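AxyAgu115A (Amphibacillus xylanus NBRC 15112, PDB 6NPS) is a family GH115 alpha-glucuronidase that probably cleaves glucuronic acid side groups from arabinoglucuronoxylan. Local coordinates at residues A[385-389]-A[416-420]; A[390-394]-A[437-443]; A[585-591]-A[651-656]; A[522-526]-A[638-642]. The protein carries 3 engineered substitutions. All coordinates share one frame; numbering follows the deposited sequence.

In the fold
Interactions 1 and 2 belong to the parallel barrel and share the loop between strands 379-383 and 405-410. Interactions 3 and 4 share the loop after helix 601-629, which meets helix 564-596 in one and the loop after helix 500-519 in the other. Interaction 2 is buried, mostly apolar, and has no hydrogen bond across it. Interaction 4 is also buried, but waters fill out its backbone contacts. Interactions 1 and 3 are partly buried and rely on hydrogen bonds between side chains and backbone. Interaction 3 alone lies against the second subunit over much of its length. Interactions 1 and 4 touch through Val418, Tyr420 and Glu523. Interactions 3 and 4 meet at Lys651 and Gly641.

Interaction 1: residues A[385-389]-A[416-420]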
loop_
_atom_site.group_PDB
_atom_site.type_symbol
_atom_site.label_atom_id
_atom_site.label_comp_id
_atom_site.label_asym_id
_atom_site.label_seq_id
_atom_site.Cartn_x
_atom_site.Cartn_y
_atom_site.Cartn_z
ATOM N N ASP A 385 -25.801 -19.499 9.213
ATOM C CA ASP A 385 -24.529 -19.665 8.543
ATOM C C ASP A 385 -23.351 -19.267 9.436
ATOM O O ASP A 385 -22.262 -19.011 8.917
ATOM C CB ASP A 385 -24.513 -18.857 7.244
ATOM C CG ASP A 385 -24.631 -17.338 7.475
ATOM O OD1 ASP A 385 -24.801 -16.852 8.626
ATOM O OD2 ASP A 385 -24.542 -16.603 6.471
ATOM N N ASN A 386 -23.564 -19.177 10.756
ATOM C CA ASN A 386 -22.568 -18.868 11.781
ATOM C C ASN A 386 -22.398 -17.359 11.853
ATOM O O ASN A 386 -21.677 -16.875 12.723
ATOM C CB ASN A 386 -21.210 -19.587 11.572
ATOM C CG ASN A 386 -21.346 -21.095 11.746
ATOM O OD1 ASN A 386 -21.828 -21.543 12.789
ATOM N ND2 ASN A 386 -20.958 -21.873 10.740
ATOM N N HIS A 387 -23.099 -16.601 11.009
ATOM C CA HIS A 387 -23.002 -15.152 11.011
ATOM C C HIS A 387 -24.352 -14.487 11.149
ATOM O O HIS A 387 -24.456 -13.280 10.937
ATOM C CB HIS A 387 -22.275 -14.700 9.760
ATOM C CG HIS A 387 -20.839 -15.103 9.804
ATOM N ND1 HIS A 387 -19.841 -14.242 10.212
ATOM C CD2 HIS A 387 -20.250 -16.303 9.589
ATOM C CE1 HIS A 387 -18.690 -14.884 10.211
ATOM N NE2 HIS A 387 -18.909 -16.145 9.846
ATOM N N GLY A 388 -25.385 -15.246 11.505
ATOM C CA GLY A 388 -26.668 -14.645 11.775
ATOM C C GLY A 388 -27.609 -14.590 10.593
ATOM O O GLY A 388 -28.665 -13.936 10.691
ATOM N N ASN A 389 -27.292 -15.290 9.510
ATOM C CA ASN A 389 -28.157 -15.408 8.341
ATOM C C ASN A 389 -28.651 -16.844 8.279
ATOM O O ASN A 389 -27.836 -17.771 8.246
ATOM C CB ASN A 389 -27.391 -15.056 7.068
ATOM C CG ASN A 389 -26.675 -13.737 7.196
ATOM O OD1 ASN A 389 -27.328 -12.664 7.265
ATOM N ND2 ASN A 389 -25.332 -13.783 7.234
ATOM N N GLY A 416 -14.405 -19.000 10.492
ATOM C CA GLY A 416 -14.272 -18.111 9.344
ATOM C C GLY A 416 -15.557 -17.394 8.925
ATOM O O GLY A 416 -16.656 -17.783 9.328
ATOM N N PRO A 417 -15.447 -16.330 8.079
ATOM C CA PRO A 417 -14.167 -15.754 7.596
ATOM C C PRO A 417 -13.366 -15.025 8.677
ATOM O O PRO A 417 -12.153 -14.962 8.560
ATOM C CB PRO A 417 -14.612 -14.744 6.500
ATOM C CG PRO A 417 -15.953 -15.186 6.085
ATOM C CD PRO A 417 -16.598 -15.769 7.338
ATOM N N VAL A 418 -14.034 -14.424 9.661
ATOM C CA VAL A 418 -13.411 -13.715 10.787
ATOM C C VAL A 418 -14.273 -14.003 12.022
ATOM O O VAL A 418 -15.497 -13.803 11.990
ATOM C CB VAL A 418 -13.336 -12.169 10.597
ATOM C CG1 VAL A 418 -12.468 -11.505 11.738
ATOM C CG2 VAL A 418 -12.828 -11.770 9.179
ATOM N N SER A 419 -13.634 -14.374 13.119
ATOM C CA SER A 419 -14.361 -14.637 14.349
ATOM C C SER A 419 -14.933 -13.338 14.902
ATOM O O SER A 419 -14.479 -12.240 14.577
ATOM C CB SER A 419 -13.452 -15.288 15.398
ATOM O OG SER A 419 -12.830 -16.458 14.876
ATOM N N TYR A 420 -15.966 -13.473 15.733
ATOM C CA TYR A 420 -16.474 -12.338 16.488
ATOM C C TYR A 420 -16.859 -12.845 17.866
ATOM O O TYR A 420 -17.788 -13.668 18.036
ATOM C CB TYR A 420 -17.636 -11.633 15.778
ATOM C CG TYR A 420 -18.806 -12.492 15.387
ATOM C CD1 TYR A 420 -18.752 -13.341 14.277
ATOM C CD2 TYR A 420 -19.995 -12.390 16.093
ATOM C CE1 TYR A 420 -19.842 -14.122 13.937
ATOM C CE2 TYR A 420 -21.088 -13.160 15.771
ATOM C CZ TYR A 420 -21.013 -14.011 14.691
ATOM O OH TYR A 420 -22.126 -14.753 14.391
#
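Tyr420 OH donates to Asn386 O at 2.7 Å, the shortest polar bond between the two loops. The hydroxyl is tilted 33° from the carbonyl plane. The tyrosine carries CG between its backbone N and carbonyl carbon (chi1 54°), which directs the ring toward this oxygen. His387 NE2 donates to Gly416 O at 2.8 Å, and the oxygen lies in the imidazole plane. The bond is fairly straight, 162° at the hydrogen. Pro417 CD is 3.4 Å from His387 NE2, and the peptide bond before Pro417 is cis. The two aromatic rings meet obliquely, with His387 ND1 3.7 Å from Tyr420 CE1. Asp385 shapes the loop behind them. Its OD1 accepts from His387 N at 2.9 Å and from Asn389 N at 3.1 Å, one on each face of the carboxylate. The first of these bonds makes an Asx turn. Trp906 bonds to Asp385 OD2 and packs on the His387 ring. Asn386 OD1 is bonded to Tyr353 OH, and a glycerol lies by the Asn386 side chain. The two segments lie in loops that follow barrel strands 379-383 and 405-410. That is the end where TIM-barrel glycoside hydrolases carry their active site, so a pocket here is plausible.

Interaction 2: residues A[390-394]-A[437-443]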
loop_
_atom_site.group_PDB
_atom_site.type_symbol
_atom_site.label_atom_id
_atom_site.label_comp_id
_atom_site.label_asym_id
_atom_site.label_seq_id
_atom_site.Cartn_x
_atom_site.Cartn_y
_atom_site.Cartn_z
ATOM N N LEU A 390 -29.969 -17.034 8.285
ATOM C CA LEU A 390 -30.486 -18.392 8.144
ATOM C C LEU A 390 -29.971 -19.028 6.861
ATOM O O LEU A 390 -29.537 -18.346 5.927
ATOM C CB LEU A 390 -32.011 -18.410 8.118
ATOM C CG LEU A 390 -32.701 -17.641 9.251
ATOM C CD1 LEU A 390 -34.226 -17.862 9.197
ATOM C CD2 LEU A 390 -32.154 -18.000 10.641
ATOM N N ARG A 391 -30.048 -20.355 6.831
ATOM C CA ARG A 391 -29.804 -21.147 5.637
ATOM C C ARG A 391 -31.138 -21.664 5.111
ATOM O O ARG A 391 -32.102 -20.896 5.016
ATOM C CB ARG A 391 -28.812 -22.286 5.977
ATOM C CG ARG A 391 -27.453 -21.731 6.457
ATOM C CD ARG A 391 -26.492 -22.881 6.864
ATOM N NE ARG A 391 -26.179 -23.680 5.695
ATOM C CZ ARG A 391 -25.491 -24.816 5.718
ATOM N NH1 ARG A 391 -25.047 -25.310 6.872
ATOM N NH2 ARG A 391 -25.262 -25.466 4.584
ATOM N N THR A 392 -31.223 -22.936 4.743
ATOM C CA THR A 392 -32.500 -23.431 4.245
ATOM C C THR A 392 -33.478 -23.623 5.395
ATOM O O THR A 392 -33.100 -23.697 6.572
ATOM C CB THR A 392 -32.353 -24.738 3.491
ATOM O OG1 THR A 392 -31.939 -25.754 4.407
ATOM C CG2 THR A 392 -31.343 -24.571 2.369
ATOM N N LEU A 393 -34.753 -23.678 5.036
ATOM C CA LEU A 393 -35.854 -23.682 5.983
ATOM C C LEU A 393 -36.873 -24.699 5.486
ATOM O O LEU A 393 -36.855 -25.079 4.307
ATOM C CB LEU A 393 -36.465 -22.271 6.075
ATOM C CG LEU A 393 -35.572 -21.168 6.689
ATOM C CD1 LEU A 393 -36.276 -19.807 6.556
ATOM C CD2 LEU A 393 -35.179 -21.450 8.183
ATOM N N PRO A 394 -37.793 -25.137 6.344
ATOM C CA PRO A 394 -38.740 -26.180 5.917
ATOM C C PRO A 394 -39.635 -25.734 4.757
ATOM O O PRO A 394 -40.211 -24.641 4.771
ATOM C CB PRO A 394 -39.558 -26.451 7.184
ATOM C CG PRO A 394 -38.664 -26.012 8.319
ATOM C CD PRO A 394 -37.954 -24.802 7.770
ATOM N N MET A 437 -38.714 -14.959 10.517
ATOM C CA MET A 437 -38.825 -15.748 9.298
ATOM C C MET A 437 -38.729 -17.250 9.592
ATOM O O MET A 437 -39.451 -18.061 8.989
ATOM C CB MET A 437 -37.740 -15.333 8.324
ATOM C CG MET A 437 -37.950 -15.909 6.967
ATOM S SD MET A 437 -36.738 -15.226 5.848
ATOM C CE MET A 437 -37.203 -15.999 4.315
ATOM N N ALA A 438 -37.838 -17.642 10.500
ATOM C CA ALA A 438 -37.725 -19.059 10.863
ATOM C C ALA A 438 -39.029 -19.572 11.463
ATOM O O ALA A 438 -39.508 -20.663 11.111
ATOM C CB ALA A 438 -36.579 -19.237 11.845
ATOM N N TYR A 439 -39.668 -18.762 12.317
ATOM C CA TYR A 439 -40.974 -19.146 12.854
ATOM C C TYR A 439 -42.025 -19.237 11.758
ATOM O O TYR A 439 -42.843 -20.162 11.742
ATOM C CB TYR A 439 -41.395 -18.134 13.919
ATOM C CG TYR A 439 -42.569 -18.552 14.758
ATOM C CD1 TYR A 439 -43.869 -18.375 14.301
ATOM C CD2 TYR A 439 -42.380 -19.115 16.016
ATOM C CE1 TYR A 439 -44.975 -18.748 15.093
ATOM C CE2 TYR A 439 -43.455 -19.484 16.796
ATOM C CZ TYR A 439 -44.749 -19.299 16.328
ATOM O OH TYR A 439 -45.815 -19.659 17.110
ATOM N N ASP A 440 -42.036 -18.262 10.847
ATOM C CA ASP A 440 -42.974 -18.268 9.728
ATOM C C ASP A 440 -42.820 -19.512 8.859
ATOM O O ASP A 440 -43.790 -19.973 8.251
ATOM C CB ASP A 440 -42.773 -17.017 8.863
ATOM C CG ASP A 440 -43.113 -15.681 9.610
ATOM O OD1 ASP A 440 -43.823 -15.708 10.658
ATOM O OD2 ASP A 440 -42.657 -14.590 9.121
ATOM N N PHE A 441 -41.612 -20.029 8.722
ATOM C CA PHE A 441 -41.427 -21.255 7.958
ATOM C C PHE A 441 -41.655 -22.514 8.807
ATOM O O PHE A 441 -41.317 -23.616 8.361
ATOM C CB PHE A 441 -40.023 -21.307 7.356
ATOM C CG PHE A 441 -39.867 -20.537 6.049
ATOM C CD1 PHE A 441 -39.792 -19.154 6.061
ATOM C CD2 PHE A 441 -39.774 -21.216 4.826
ATOM C CE1 PHE A 441 -39.619 -18.434 4.882
ATOM C CE2 PHE A 441 -39.604 -20.529 3.646
ATOM C CZ PHE A 441 -39.517 -19.124 3.673
ATOM N N GLY A 442 -42.156 -22.371 10.028
ATOM C CA GLY A 442 -42.498 -23.527 10.828
ATOM C C GLY A 442 -41.373 -24.066 11.680
ATOM O O GLY A 442 -41.407 -25.242 12.040
ATOM N N VAL A 443 -40.390 -23.249 12.039
ATOM C CA VAL A 443 -39.319 -23.661 12.949
ATOM C C VAL A 443 -39.727 -23.205 14.339
ATOM O O VAL A 443 -39.457 -22.067 14.736
ATOM C CB VAL A 443 -37.963 -23.072 12.565
ATOM C CG1 VAL A 443 -36.865 -23.595 13.564
ATOM C CG2 VAL A 443 -37.598 -23.488 11.141
#
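Leu393 CD1 sits over one face of the Phe441 ring, 3.8 Å from its centroid and 20° off the normal. This CH-pi contact belongs to an interface with no hydrogen bond across it. The methyl lies toward the rim of the ring, and the two side chains cross at about a right angle. Leu393 places CG anti to its carbonyl carbon (chi1 -67°), which swings CD1 over the ring; CB touches the same ring. Pro394 O meets the ring edge at Phe441 CD2, 3.5 Å away. Pro394 CD packs on Val443 CG2 at 3.6 Å. Leu390 CD1 reaches Ala438 CB at 3.8 Å. A serine in place of Phe441 removes the ring under Leu393 CD1 and would probably open a gap beside Leu393 and Pro394. Helix 428-440 ends here in a Schellman motif. Gly442, with positive phi, is its C-prime residue, and Val443 N bonds back to Ala438 O at 2.9 Å. Met407 of strand 405-410 touches Leu390, Leu393 and Val443, while Leu382 of strand 379-383 touches Pro394 and Val443. The contact thus packs the loop between those two strands and the end of helix 428-440 against the barrel wall.

Interaction 3: residues A[585-591]-A[651-656]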
loop_
_atom_site.group_PDB
_atom_site.type_symbol
_atom_site.label_atom_id
_atom_site.label_comp_id
_atom_site.label_asym_id
_atom_site.label_seq_id
_atom_site.Cartn_x
_atom_site.Cartn_y
_atom_site.Cartn_z
ATOM N N TRP A 585 -9.837 3.015 13.947
ATOM C CA TRP A 585 -9.555 2.599 12.577
ATOM C C TRP A 585 -9.946 3.660 11.556
ATOM O O TRP A 585 -9.297 3.783 10.517
ATOM C CB TRP A 585 -10.282 1.298 12.275
ATOM C CG TRP A 585 -9.613 0.095 12.924
ATOM C CD1 TRP A 585 -10.150 -0.726 13.873
ATOM C CD2 TRP A 585 -8.312 -0.413 12.627
ATOM N NE1 TRP A 585 -9.258 -1.727 14.185
ATOM C CE2 TRP A 585 -8.118 -1.557 13.440
ATOM C CE3 TRP A 585 -7.286 -0.009 11.742
ATOM C CZ2 TRP A 585 -6.941 -2.318 13.409
ATOM C CZ3 TRP A 585 -6.114 -0.755 11.711
ATOM C CH2 TRP A 585 -5.953 -1.913 12.536
ATOM N N LEU A 586 -11.069 4.344 11.777
ATOM C CA LEU A 586 -11.489 5.412 10.888
ATOM C C LEU A 586 -10.473 6.554 10.888
ATOM O O LEU A 586 -10.129 7.073 9.822
ATOM C CB LEU A 586 -12.870 5.917 11.298
ATOM C CG LEU A 586 -13.995 4.902 11.092
ATOM C CD1 LEU A 586 -15.235 5.430 11.791
ATOM C CD2 LEU A 586 -14.257 4.704 9.656
ATOM N N LEU A 587 -9.979 6.949 12.070
ATOM C CA LEU A 587 -8.887 7.932 12.140
ATOM C C LEU A 587 -7.618 7.429 11.470
ATOM O O LEU A 587 -6.859 8.216 10.881
ATOM C CB LEU A 587 -8.599 8.301 13.613
ATOM C CG LEU A 587 -9.703 9.077 14.314
ATOM C CD1 LEU A 587 -9.404 9.105 15.781
ATOM C CD2 LEU A 587 -9.821 10.600 13.778
ATOM N N ASN A 588 -7.305 6.133 11.623
ATOM C CA ASN A 588 -6.137 5.577 10.955
ATOM C C ASN A 588 -6.276 5.699 9.436
ATOM O O ASN A 588 -5.284 5.952 8.728
ATOM C CB ASN A 588 -5.953 4.099 11.401
ATOM C CG ASN A 588 -4.674 3.452 10.877
ATOM O OD1 ASN A 588 -4.632 2.225 10.714
ATOM N ND2 ASN A 588 -3.618 4.238 10.667
ATOM N N GLY A 589 -7.484 5.486 8.917
ATOM C CA GLY A 589 -7.717 5.710 7.495
ATOM C C GLY A 589 -7.460 7.156 7.071
ATOM O O GLY A 589 -6.825 7.399 6.049
ATOM N N LYS A 590 -7.928 8.127 7.857
ATOM C CA LYS A 590 -7.622 9.528 7.533
ATOM C C LYS A 590 -6.130 9.809 7.643
ATOM O O LYS A 590 -5.567 10.512 6.791
ATOM C CB LYS A 590 -8.402 10.466 8.446
ATOM C CG LYS A 590 -9.930 10.403 8.247
ATOM C CD LYS A 590 -10.637 11.312 9.275
ATOM C CE LYS A 590 -10.137 12.695 9.123
ATOM N NZ LYS A 590 -11.299 13.584 9.007
ATOM N N ASN A 591 -5.471 9.222 8.660
ATOM C CA ASN A 591 -4.038 9.417 8.873
ATOM C C ASN A 591 -3.244 8.930 7.676
ATOM O O ASN A 591 -2.388 9.645 7.134
ATOM C CB ASN A 591 -3.606 8.671 10.148
ATOM C CG ASN A 591 -2.096 8.410 10.201
ATOM O OD1 ASN A 591 -1.652 7.248 10.133
ATOM N ND2 ASN A 591 -1.296 9.487 10.301
ATOM N N LYS A 651 -2.772 -7.557 14.123
ATOM C CA LYS A 651 -1.860 -6.418 14.082
ATOM C C LYS A 651 -2.579 -5.115 14.395
ATOM O O LYS A 651 -3.718 -4.879 13.972
ATOM C CB LYS A 651 -1.163 -6.308 12.721
ATOM C CG LYS A 651 -0.149 -7.449 12.494
ATOM C CD LYS A 651 0.395 -7.442 11.079
ATOM C CE LYS A 651 1.335 -8.651 10.864
ATOM N NZ LYS A 651 0.602 -9.954 10.818
ATOM N N ASN A 652 -1.868 -4.258 15.121
ATOM C CA ASN A 652 -2.361 -2.931 15.465
ATOM C C ASN A 652 -2.331 -1.987 14.253
ATOM O O ASN A 652 -1.674 -2.273 13.240
ATOM C CB ASN A 652 -1.503 -2.373 16.600
ATOM C CG ASN A 652 -1.950 -2.878 17.949
ATOM O OD1 ASN A 652 -3.116 -3.215 18.119
ATOM N ND2 ASN A 652 -1.035 -2.940 18.907
ATOM N N PRO A 653 -3.026 -0.848 14.338
ATOM C CA PRO A 653 -2.892 0.184 13.285
ATOM C C PRO A 653 -1.445 0.601 13.125
ATOM O O PRO A 653 -0.701 0.716 14.104
ATOM C CB PRO A 653 -3.733 1.357 13.814
ATOM C CG PRO A 653 -4.643 0.751 14.843
ATOM C CD PRO A 653 -3.960 -0.449 15.415
ATOM N N VAL A 654 -1.037 0.809 11.880
ATOM C CA VAL A 654 0.284 1.341 11.593
ATOM C C VAL A 654 0.129 2.854 11.415
ATOM O O VAL A 654 -0.732 3.307 10.649
ATOM C CB VAL A 654 0.880 0.701 10.331
ATOM C CG1 VAL A 654 2.245 1.368 9.983
ATOM C CG2 VAL A 654 1.060 -0.818 10.523
ATOM N N LEU A 655 0.930 3.636 12.129
ATOM C CA LEU A 655 0.784 5.096 12.083
ATOM C C LEU A 655 1.698 5.648 11.005
ATOM O O LEU A 655 2.855 5.228 10.900
ATOM C CB LEU A 655 1.182 5.741 13.408
ATOM C CG LEU A 655 0.530 5.141 14.649
ATOM C CD1 LEU A 655 1.072 5.858 15.854
ATOM C CD2 LEU A 655 -0.963 5.324 14.531
ATOM N N SER A 656 1.208 6.626 10.243
ATOM C CA SER A 656 2.031 7.263 9.222
ATOM C C SER A 656 2.361 8.662 9.708
ATOM O O SER A 656 1.464 9.374 10.162
ATOM C CB SER A 656 1.294 7.352 7.892
ATOM O OG SER A 656 1.042 6.067 7.338
HETATM O O HOH W 1 -2.956 0.466 9.633
HETATM O O HOH W 2 -0.995 4.680 8.323
#
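Asn591 and Asn588 make the direct hydrogen bonds to 651-656. Asn591 grips the backbone of Ser656 twice. Its OD1 accepts from Ser656 N at 2.9 Å, on a lone pair in the carbonyl plane. Its ND2 donates to Ser656 O at 2.8 Å, nearly straight at 171°. These two bonds fix the amide flip. Asn588 ND2 donates to Val654 O at 3.0 Å, but from above the carbonyl plane, 40° out of it. Both asparagines hold CG anti to the backbone N, an extended placement that carries both amides out to the 651-656 chain. One water donates to Asn588 OD1 and accepts from Val654 N. Another joins Asn591 OD1, Val654 O and Ser656 OG. The apolar part is a CH-pi contact. Pro653 CG lies over the six-membered ring of Trp585, 3.9 Å from its centroid and 17° off the normal. Asn591 ND2 has a further partner in Ala602 O, just inside helix 601-629. Leu655 packs on Val609 of that helix. Leu655 also pairs antiparallel with a strand of the second subunit. The contact therefore ties helix 564-596 to the strand that continues the sheet across the dimer interface.

Interaction 4: residues A[522-526]-A[638-642]; sequences PEAMN and EHIGF
Glu638 O comes within 4.3 Å of Glu523 CG, where the walk along 638-642 begins. Glu523 OE2 accepts from Glu421 N. His639 follows with its CA level with that of Glu523. Its carbonyl oxygen receives a CA-H...O contact from Glu523 CA at 3.4 Å. The imidazole stacks on Trp422 and is held by Ser637 O at ND1 and Asp616 at NE2. At Gly641 the backbone takes positive phi, which favours glycine. Gly641 N donates to a water at 2.8 Å. That water in turn donates to Pro522 O and Met525 O, so its three bonds stitch the two loops together. A second water joins Gly641 O to Asn526 ND2. Phe642 closes the segment. Its N donates to Glu523 O, a long bond of 3.3 Å with 144° at the hydrogen. Its ring carries Glu523 CB over the centre of one face, 3.8 Å from the centroid and 8° off the normal. Glu523 CG lies over the same face, 3.7 Å from Phe642 CZ. The glutamate chain bends at chi2 (92°), and its carboxylate stands steeply to the ring plane. A serine at Phe642 takes away the ring beneath Glu523 CB and CG and would probably leave the glutamate chain freer to turn. Segment 522-526 follows helix 500-519, and its Met525 and Asn526 pack on Trp585 of helix 564-596. Segment 638-642 follows helix 601-629, where Ile640 packs on Leu613. The contact thus joins the loops beside these three helices.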
loop_
_atom_site.group_PDB
_atom_site.type_symbol
_atom_site.label_atom_id
_atom_site.label_comp_id
_atom_site.label_asym_id
_atom_site.label_seq_id
_atom_site.Cartn_x
_atom_site.Cartn_y
_atom_site.Cartn_z
ATOM N N PRO A 522 -16.140 -6.013 15.245
ATOM C CA PRO A 522 -14.876 -5.423 15.747
ATOM C C PRO A 522 -13.584 -6.021 15.201
ATOM O O PRO A 522 -12.710 -5.269 14.755
ATOM C CB PRO A 522 -14.988 -5.676 17.258
ATOM C CG PRO A 522 -16.424 -5.653 17.534
ATOM C CD PRO A 522 -17.153 -6.124 16.316
ATOM N N GLU A 523 -13.414 -7.346 15.288
ATOM C CA GLU A 523 -12.169 -7.976 14.866
ATOM C C GLU A 523 -11.922 -7.768 13.378
ATOM O O GLU A 523 -10.768 -7.758 12.928
ATOM C CB GLU A 523 -12.212 -9.489 15.194
ATOM C CG GLU A 523 -12.258 -9.811 16.687
ATOM C CD GLU A 523 -13.698 -9.967 17.270
ATOM O OE1 GLU A 523 -14.664 -9.309 16.736
ATOM O OE2 GLU A 523 -13.837 -10.749 18.279
ATOM N N ALA A 524 -12.990 -7.627 12.601
ATOM C CA ALA A 524 -12.895 -7.416 11.165
ATOM C C ALA A 524 -12.758 -5.937 10.783
ATOM O O ALA A 524 -12.633 -5.635 9.604
ATOM C CB ALA A 524 -14.150 -7.982 10.469
ATOM N N MET A 525 -12.932 -5.022 11.718
ATOM C CA MET A 525 -12.786 -3.604 11.388
ATOM C C MET A 525 -11.305 -3.299 11.177
ATOM O O MET A 525 -10.423 -3.916 11.788
ATOM C CB MET A 525 -13.403 -2.761 12.504
ATOM C CG MET A 525 -13.558 -1.229 12.228
ATOM S SD MET A 525 -14.122 -0.709 10.586
ATOM C CE MET A 525 -13.881 1.053 10.760
ATOM N N ASN A 526 -11.009 -2.439 10.205
ATOM C CA ASN A 526 -9.623 -2.203 9.867
ATOM C C ASN A 526 -9.536 -0.928 9.047
ATOM O O ASN A 526 -10.526 -0.234 8.831
ATOM C CB ASN A 526 -9.018 -3.369 9.081
ATOM C CG ASN A 526 -7.530 -3.548 9.373
ATOM O OD1 ASN A 526 -6.708 -2.659 9.082
ATOM N ND2 ASN A 526 -7.178 -4.674 10.008
ATOM N N GLU A 638 -8.396 -11.156 22.399
ATOM C CA GLU A 638 -7.800 -10.334 21.348
ATOM C C GLU A 638 -8.879 -9.960 20.363
ATOM O O GLU A 638 -9.670 -10.810 19.946
ATOM C CB GLU A 638 -6.690 -11.085 20.604
ATOM C CG GLU A 638 -5.411 -11.259 21.386
ATOM C CD GLU A 638 -4.800 -9.927 21.771
ATOM O OE1 GLU A 638 -4.693 -9.045 20.892
ATOM O OE2 GLU A 638 -4.445 -9.760 22.957
ATOM N N HIS A 639 -8.915 -8.672 19.978
ATOM C CA HIS A 639 -10.019 -8.208 19.153
ATOM C C HIS A 639 -9.628 -7.146 18.124
ATOM O O HIS A 639 -10.518 -6.609 17.445
ATOM C CB HIS A 639 -11.130 -7.683 20.055
ATOM C CG HIS A 639 -10.670 -6.652 21.027
ATOM N ND1 HIS A 639 -10.080 -6.970 22.231
ATOM C CD2 HIS A 639 -10.690 -5.292 20.961
ATOM C CE1 HIS A 639 -9.759 -5.856 22.867
ATOM N NE2 HIS A 639 -10.129 -4.826 22.124
ATOM N N ILE A 640 -8.343 -6.835 17.959
ATOM C CA ILE A 640 -7.915 -5.730 17.102
ATOM C C ILE A 640 -7.185 -6.277 15.889
ATOM O O ILE A 640 -6.202 -7.015 16.036
ATOM C CB ILE A 640 -7.049 -4.725 17.880
ATOM C CG1 ILE A 640 -7.943 -3.946 18.879
ATOM C CG2 ILE A 640 -6.394 -3.668 16.873
ATOM C CD1 ILE A 640 -7.127 -3.149 19.926
ATOM N N GLY A 641 -7.634 -5.876 14.693
ATOM C CA GLY A 641 -6.825 -6.049 13.480
ATOM C C GLY A 641 -6.562 -7.490 13.077
ATOM O O GLY A 641 -5.439 -7.821 12.681
ATOM N N PHE A 642 -7.570 -8.367 13.161
ATOM C CA PHE A 642 -7.341 -9.749 12.733
ATOM C C PHE A 642 -6.928 -9.754 11.267
ATOM O O PHE A 642 -7.464 -8.985 10.470
ATOM C CB PHE A 642 -8.612 -10.609 12.904
ATOM C CG PHE A 642 -8.852 -11.080 14.292
ATOM C CD1 PHE A 642 -8.336 -10.382 15.391
ATOM C CD2 PHE A 642 -9.587 -12.258 14.527
ATOM C CE1 PHE A 642 -8.562 -10.839 16.705
ATOM C CE2 PHE A 642 -9.853 -12.697 15.815
ATOM C CZ PHE A 642 -9.336 -12.009 16.912
HETATM O O HOH W 3 -10.147 -4.558 14.535
HETATM O O HOH W 4 -9.217 -6.708 10.744
HETATM O O HOH W 5 -12.042 -11.878 19.473
HETATM O O HOH W 6 -4.492 -5.609 10.985
#